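Local coordinates for avidin-related protein 4/5 (Gallus gallus, PDB 1Y55) that binds biotin with high affinity as a tetrameric, thermostable relative of chicken avidin, at residues R26-G31 with L50-K55; T93-R98 with G114-T119. The protein carries 1 engineered substitution. All blocks are in the same frame, centred on the assembly; numbering follows the deposited sequence.

Contact 1 of 2, residues R26-G31 with L50-K55; sequences RGEFTG and LGIQHK. With FMT (formic acid), chain E.
Phe29 lays its phenyl ring over the backbone of Gly51, an aromatic-on-glycine pair in the antiparallel ladder that joins strands 28-34 and 47-53 of the avidin beta-barrel. The two residues form a hydrogen-bonded pair, with Phe29 N donating to Gly51 O at 2.9 Å and Gly51 N returning the bond to Phe29 O at 2.9 Å. Phe29 CG stands between its own backbone N and carbonyl carbon (chi1 57°), and this rotation swings the ring back across the partner strand. The result is a CH-pi contact, in which Gly51 CA sits 4.0 Å from the Phe29 ring centroid and 18° off the ring normal. The missing side chain at Gly51 is what admits the ring, since a beta carbon there would come 2.8 Å from Phe29 CZ. At the rim of the ring, near its plane, lies Gln53 N, while Leu6 and Phe64 pack against the same phenyl group.

The opposite face of the ladder carries Glu28, Thr30, Leu50 and Ile52 and turns toward the second subunit, where Leu50 meets Leu50 of that subunit. Leu50 CD1 reaches back to 3.5 Å from Phe29 O and touches Thr30 CB obliquely. Ile52 brings its CG2 branch against the carbonyl oxygens of Arg26 and Gly27. Glu28 sends OE1 to Asn24.

Just before strand 28-34 begins, Gln53 N gives a nearly straight bond (169°) to Gly27 O, 2.8 Å away. Lys55 bends its chain alongside Gly27, with Lys55 CG 3.7 Å from Gly27 N, and its NZ reaches Asn24 O. A formic acid molecule, probably from the crystallisation liquor, is held by Arg56 NE and by Lys55 N, which donates to O2 of the formic acid at 2.8 Å.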
loop_
_atom_site.group_PDB
_atom_site.type_symbol
_atom_site.label_atom_id
_atom_site.label_comp_id
_atom_site.label_asym_id
_atom_site.label_seq_id
_atom_site.Cartn_x
_atom_site.Cartn_y
_atom_site.Cartn_z
ATOM N N ARG A 26 -14.584 -9.963 -22.812
ATOM C CA ARG A 26 -14.686 -8.979 -21.732
ATOM C C ARG A 26 -13.344 -8.680 -21.053
ATOM O O ARG A 26 -13.263 -7.782 -20.209
ATOM C CB ARG A 26 -15.655 -9.488 -20.651
ATOM C CG ARG A 26 -17.091 -9.588 -21.086
ATOM C CD ARG A 26 -17.735 -8.267 -21.362
ATOM N NE ARG A 26 -19.168 -8.447 -21.493
ATOM C CZ ARG A 26 -19.990 -7.626 -22.114
ATOM N NH1 ARG A 26 -19.551 -6.512 -22.669
ATOM N NH2 ARG A 26 -21.274 -7.936 -22.180
ATOM N N GLY A 27 -12.307 -9.453 -21.366
ATOM C CA GLY A 27 -11.037 -9.342 -20.681
ATOM C C GLY A 27 -10.897 -10.253 -19.481
ATOM O O GLY A 27 -9.858 -10.196 -18.817
ATOM N N GLU A 28 -11.872 -11.107 -19.205
ATOM C CA GLU A 28 -11.792 -11.998 -18.063
ATOM C C GLU A 28 -10.882 -13.185 -18.346
ATOM O O GLU A 28 -10.831 -13.701 -19.462
ATOM C CB GLU A 28 -13.169 -12.514 -17.678
ATOM C CG GLU A 28 -14.166 -11.424 -17.372
ATOM C CD GLU A 28 -15.558 -11.979 -17.209
ATOM O OE1 GLU A 28 -15.951 -12.856 -18.021
ATOM O OE2 GLU A 28 -16.258 -11.521 -16.288
ATOM N N PHE A 29 -10.183 -13.636 -17.312
ATOM C CA PHE A 29 -9.304 -14.796 -17.406
ATOM C C PHE A 29 -9.255 -15.546 -16.095
ATOM O O PHE A 29 -9.434 -14.987 -15.017
ATOM C CB PHE A 29 -7.893 -14.395 -17.843
ATOM C CG PHE A 29 -7.232 -13.380 -16.948
ATOM C CD1 PHE A 29 -6.492 -13.770 -15.833
ATOM C CD2 PHE A 29 -7.331 -12.029 -17.225
ATOM C CE1 PHE A 29 -5.874 -12.826 -15.018
ATOM C CE2 PHE A 29 -6.723 -11.082 -16.400
ATOM C CZ PHE A 29 -5.985 -11.482 -15.299
ATOM N N THR A 30 -8.987 -16.834 -16.220
ATOM C CA THR A 30 -8.690 -17.678 -15.089
ATOM C C THR A 30 -7.300 -18.256 -15.239
ATOM O O THR A 30 -6.658 -18.110 -16.271
ATOM C CB THR A 30 -9.754 -18.753 -14.952
ATOM O OG1 THR A 30 -9.727 -19.305 -13.621
ATOM C CG2 THR A 30 -9.544 -19.887 -15.966
ATOM N N GLY A 31 -6.828 -18.892 -14.187
ATOM C CA GLY A 31 -5.524 -19.486 -14.213
ATOM C C GLY A 31 -5.184 -20.123 -12.890
ATOM O O GLY A 31 -6.027 -20.322 -12.019
ATOM N N LEU A 50 -8.489 -15.559 -10.711
ATOM C CA LEU A 50 -9.543 -15.038 -11.574
ATOM C C LEU A 50 -9.335 -13.545 -11.686
ATOM O O LEU A 50 -9.173 -12.885 -10.667
ATOM C CB LEU A 50 -10.886 -15.313 -10.934
ATOM C CG LEU A 50 -12.146 -15.154 -11.733
ATOM C CD1 LEU A 50 -12.113 -15.994 -12.999
ATOM C CD2 LEU A 50 -13.320 -15.586 -10.849
ATOM N N GLY A 51 -9.359 -12.999 -12.896
ATOM C CA GLY A 51 -9.129 -11.583 -13.087
ATOM C C GLY A 51 -9.708 -11.020 -14.364
ATOM O O GLY A 51 -10.408 -11.698 -15.110
ATOM N N ILE A 52 -9.426 -9.738 -14.561
ATOM C CA ILE A 52 -9.860 -9.001 -15.739
ATOM C C ILE A 52 -8.739 -8.106 -16.217
ATOM O O ILE A 52 -8.137 -7.376 -15.420
ATOM C CB ILE A 52 -11.119 -8.134 -15.494
ATOM C CG1 ILE A 52 -12.146 -8.790 -14.560
ATOM C CG2 ILE A 52 -11.772 -7.817 -16.830
ATOM C CD1 ILE A 52 -13.310 -7.871 -14.214
ATOM N N GLN A 53 -8.484 -8.123 -17.521
ATOM C CA GLN A 53 -7.609 -7.155 -18.174
ATOM C C GLN A 53 -8.424 -6.301 -19.123
ATOM O O GLN A 53 -9.510 -6.682 -19.548
ATOM C CB GLN A 53 -6.476 -7.848 -18.960
ATOM C CG GLN A 53 -6.904 -8.663 -20.182
ATOM C CD GLN A 53 -5.725 -8.964 -21.102
ATOM O OE1 GLN A 53 -5.495 -8.220 -22.072
ATOM N NE2 GLN A 53 -4.965 -9.990 -20.785
ATOM N N HIS A 54 -7.879 -5.145 -19.469
ATOM C CA HIS A 54 -8.424 -4.361 -20.560
ATOM C C HIS A 54 -8.090 -5.041 -21.893
ATOM O O HIS A 54 -7.083 -5.733 -22.032
ATOM C CB HIS A 54 -7.906 -2.944 -20.486
ATOM C CG HIS A 54 -8.554 -2.143 -19.400
ATOM N ND1 HIS A 54 -8.303 -2.258 -18.046
ATOM C CD2 HIS A 54 -9.473 -1.167 -19.530
ATOM C CE1 HIS A 54 -9.094 -1.403 -17.406
ATOM N NE2 HIS A 54 -9.799 -0.724 -18.283
ATOM N N LYS A 55 -8.961 -4.826 -22.864
ATOM C CA LYS A 55 -8.954 -5.526 -24.135
ATOM C C LYS A 55 -8.411 -4.728 -25.305
ATOM O O LYS A 55 -7.683 -5.278 -26.151
ATOM C CB LYS A 55 -10.378 -5.942 -24.464
ATOM C CG LYS A 55 -10.715 -7.280 -23.934
ATOM C CD LYS A 55 -10.638 -8.325 -25.066
ATOM C CE LYS A 55 -9.507 -9.288 -24.884
ATOM N NZ LYS A 55 -9.748 -10.544 -25.630
HETATM C C FMT E . -11.497 -2.452 -22.732
HETATM O O1 FMT E . -10.897 -2.234 -23.787
HETATM O O2 FMT E . -11.016 -3.140 -21.836
#

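Contact 2 of 2, residues T93-R98 with G114-T119; sequences TMWLLR and GYNNFT. With BTN (biotin), chain C.
Thr93 with Asn116 and Trp95 with Gly114 are hydrogen-bonded antiparallel pairs on either side of the non-hydrogen-bonded pair Met94 and Tyr115, in strand segments whose directions differ by 139°. Trp95 shares with Thr93 and Asn116 the face that looks into the biotin pocket. Its indole is sandwiched: Gly114 CA packs over one face, 3.7 Å from the centroid of the Trp95 six-membered ring, and biotin C6 presses on the opposite face, 3.2 Å from Trp95 CE2. A chi1 of 53° at Trp95 turns the indole back over Gly114, and Trp95 NE1 makes a weak hydrogen bond to Tyr115 O at 3.1 Å. Were an alanine to stand here instead of Trp95, biotin C6 would probably lose its aromatic wall and a gap would be likely to open over Gly114.

Asn116 supplies the polar grip, its OD1 accepting from biotin N1 at 2.8 Å in a nearly straight bond (168°). Its other amide atom, ND2, is tied to Asn13 OD1, which fixes the rotation of the group. The Asn116 carbonyl is gripped twice, by Thr93 N and, at 2.7 Å from Asn116 O, by Thr93 OG1; that same hydroxyl oxygen lies at the edge of the Phe118 ring.

On the outer face, Tyr115 stacks on Tyr115 of the third subunit, and its OH is hydrogen-bonded to Lys92 NZ of that subunit. Trp108 of the fourth subunit packs on Trp95. Within the barrel, strand 74-83 is hydrogen-bonded along the other edge of strand 89-98, with Phe77 and Thr75 packing on Trp95, and strand 8-12 meets the ladder's far side where Trp10 touches Phe118.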
loop_
_atom_site.group_PDB
_atom_site.type_symbol
_atom_site.label_atom_id
_atom_site.label_comp_id
_atom_site.label_asym_id
_atom_site.label_seq_id
_atom_site.Cartn_x
_atom_site.Cartn_y
_atom_site.Cartn_z
ATOM N N THR A 93 3.623 -5.317 -11.329
ATOM C CA THR A 93 2.485 -5.447 -10.435
ATOM C C THR A 93 2.780 -5.001 -9.022
ATOM O O THR A 93 3.929 -4.995 -8.551
ATOM C CB THR A 93 1.950 -6.907 -10.359
ATOM O OG1 THR A 93 2.821 -7.742 -9.580
ATOM C CG2 THR A 93 1.789 -7.526 -11.726
ATOM N N MET A 94 1.684 -4.749 -8.339
ATOM C CA MET A 94 1.690 -4.607 -6.922
ATOM C C MET A 94 0.526 -5.381 -6.364
ATOM O O MET A 94 -0.487 -5.599 -7.041
ATOM C CB MET A 94 1.652 -3.129 -6.575
ATOM C CG MET A 94 2.949 -2.472 -7.045
ATOM S SD MET A 94 3.200 -0.883 -6.583
ATOM C CE MET A 94 3.551 -1.425 -4.623
ATOM N N TRP A 95 0.675 -5.792 -5.112
ATOM C CA TRP A 95 -0.258 -6.725 -4.516
ATOM C C TRP A 95 -0.604 -6.335 -3.096
ATOM O O TRP A 95 0.162 -5.668 -2.392
ATOM C CB TRP A 95 0.266 -8.178 -4.582
ATOM C CG TRP A 95 1.631 -8.418 -4.022
ATOM C CD1 TRP A 95 2.783 -8.580 -4.739
ATOM C CD2 TRP A 95 1.999 -8.582 -2.640
ATOM N NE1 TRP A 95 3.837 -8.824 -3.896
ATOM C CE2 TRP A 95 3.381 -8.835 -2.603
ATOM C CE3 TRP A 95 1.287 -8.581 -1.434
ATOM C CZ2 TRP A 95 4.071 -9.064 -1.400
ATOM C CZ3 TRP A 95 1.978 -8.798 -0.237
ATOM C CH2 TRP A 95 3.354 -9.029 -0.235
ATOM N N LEU A 96 -1.788 -6.810 -2.685
ATOM C CA LEU A 96 -2.242 -6.782 -1.290
ATOM C C LEU A 96 -2.572 -8.221 -0.894
ATOM O O LEU A 96 -3.336 -8.895 -1.586
ATOM C CB LEU A 96 -3.487 -5.924 -1.105
ATOM C CG LEU A 96 -3.325 -4.440 -1.416
ATOM C CD1 LEU A 96 -4.684 -3.759 -1.376
ATOM C CD2 LEU A 96 -2.354 -3.747 -0.475
ATOM N N LEU A 97 -1.998 -8.667 0.222
ATOM C CA LEU A 97 -2.196 -9.998 0.784
ATOM C C LEU A 97 -3.012 -9.822 2.065
ATOM O O LEU A 97 -2.529 -9.235 3.043
ATOM C CB LEU A 97 -0.847 -10.654 1.060
ATOM C CG LEU A 97 -0.799 -11.902 1.940
ATOM C CD1 LEU A 97 -1.707 -13.021 1.497
ATOM C CD2 LEU A 97 0.628 -12.414 1.991
ATOM N N ARG A 98 -4.254 -10.295 2.023
ATOM C CA ARG A 98 -5.180 -10.202 3.143
ATOM C C ARG A 98 -5.173 -11.504 3.937
ATOM O O ARG A 98 -5.482 -12.574 3.399
ATOM C CB ARG A 98 -6.589 -9.947 2.618
ATOM C CG ARG A 98 -7.655 -9.970 3.713
ATOM C CD ARG A 98 -7.554 -8.822 4.664
ATOM N NE ARG A 98 -8.303 -9.052 5.896
ATOM C CZ ARG A 98 -8.815 -8.081 6.651
ATOM N NH1 ARG A 98 -8.844 -6.824 6.239
ATOM N NH2 ARG A 98 -9.337 -8.385 7.824
ATOM N N GLY A 114 3.133 -5.440 -1.375
ATOM C CA GLY A 114 4.406 -5.632 -2.044
ATOM C C GLY A 114 4.303 -5.481 -3.548
ATOM O O GLY A 114 3.288 -5.018 -4.075
ATOM N N TYR A 115 5.382 -5.874 -4.214
ATOM C CA TYR A 115 5.501 -5.771 -5.664
ATOM C C TYR A 115 5.835 -7.118 -6.255
ATOM O O TYR A 115 6.312 -8.014 -5.574
ATOM C CB TYR A 115 6.575 -4.757 -6.082
ATOM C CG TYR A 115 8.007 -5.167 -5.890
ATOM C CD1 TYR A 115 8.735 -5.739 -6.934
ATOM C CD2 TYR A 115 8.665 -4.952 -4.689
ATOM C CE1 TYR A 115 10.068 -6.068 -6.784
ATOM C CE2 TYR A 115 9.999 -5.271 -4.537
ATOM C CZ TYR A 115 10.696 -5.812 -5.587
ATOM O OH TYR A 115 12.023 -6.113 -5.404
ATOM N N ASN A 116 5.656 -7.265 -7.558
ATOM C CA ASN A 116 6.238 -8.378 -8.280
ATOM C C ASN A 116 6.377 -8.015 -9.745
ATOM O O ASN A 116 5.446 -7.502 -10.360
ATOM C CB ASN A 116 5.386 -9.662 -8.204
ATOM C CG ASN A 116 5.603 -10.490 -6.948
ATOM O OD1 ASN A 116 4.638 -10.820 -6.255
ATOM N ND2 ASN A 116 6.842 -10.904 -6.701
ATOM N N ASN A 117 7.522 -8.367 -10.317
ATOM C CA ASN A 117 7.771 -8.241 -11.742
ATOM C C ASN A 117 7.720 -9.618 -12.358
ATOM O O ASN A 117 8.364 -10.531 -11.852
ATOM C CB ASN A 117 9.144 -7.591 -11.928
ATOM C CG ASN A 117 9.234 -6.237 -11.210
ATOM O OD1 ASN A 117 8.352 -5.427 -11.356
ATOM N ND2 ASN A 117 10.279 -6.017 -10.425
ATOM N N PHE A 118 6.942 -9.776 -13.431
ATOM C CA PHE A 118 6.791 -11.070 -14.094
ATOM C C PHE A 118 7.329 -10.982 -15.520
ATOM O O PHE A 118 7.139 -9.985 -16.220
ATOM C CB PHE A 118 5.320 -11.521 -14.216
ATOM C CG PHE A 118 4.592 -11.778 -12.907
ATOM C CD1 PHE A 118 4.298 -13.077 -12.509
ATOM C CD2 PHE A 118 4.129 -10.737 -12.120
ATOM C CE1 PHE A 118 3.577 -13.336 -11.342
ATOM C CE2 PHE A 118 3.413 -10.990 -10.957
ATOM C CZ PHE A 118 3.129 -12.287 -10.571
ATOM N N THR A 119 7.950 -12.082 -15.952
ATOM C CA THR A 119 8.331 -12.267 -17.345
ATOM C C THR A 119 7.873 -13.648 -17.796
ATOM O O THR A 119 7.564 -14.515 -16.993
ATOM C CB THR A 119 9.849 -12.110 -17.539
ATOM O OG1 THR A 119 10.543 -13.008 -16.673
ATOM C CG2 THR A 119 10.328 -10.690 -17.186
HETATM C C11 BTN C . -0.146 -17.577 2.253
HETATM O O11 BTN C . 1.107 -17.271 2.704
HETATM O O12 BTN C . -1.069 -17.997 3.058
HETATM C C10 BTN C . -0.503 -17.449 0.839
HETATM C C9 BTN C . 0.660 -17.253 -0.105
HETATM C C8 BTN C . 1.028 -15.782 -0.271
HETATM C C7 BTN C . 2.197 -15.609 -1.248
HETATM C C2 BTN C . 2.491 -14.124 -1.597
HETATM S S1 BTN C . 1.274 -13.331 -2.608
HETATM C C6 BTN C . 2.387 -11.922 -2.766
HETATM C C5 BTN C . 3.775 -12.524 -2.973
HETATM N N1 BTN C . 4.068 -12.824 -4.362
HETATM C C3 BTN C . 4.215 -14.126 -4.541
HETATM O O3 BTN C . 4.481 -14.668 -5.718
HETATM N N2 BTN C . 4.069 -14.801 -3.419
HETATM C C4 BTN C . 3.837 -13.904 -2.298
HETATM O O HOH W 1 6.347 -4.329 -9.904
#

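Contacts 1 and 2 belong to the same closed sheet, their centres about 17 Å apart and their nearest atoms about 9 Å apart, so they do not touch. They repeat one principle: an aromatic residue folds over the glycine paired with it on the next strand. In contact 1 the ring is packed by protein, Leu6 and Phe64 among its neighbours, whereas in contact 2 the second ring face is given to biotin. The strand of segment 26-31 nonetheless reaches the ligand further along, since Tyr33 on it hydrogen-bonds biotin, as do Asn12, Ser16 and Ser71. Both contacts also meet the second subunit, and contact 2 reaches the third and fourth as well.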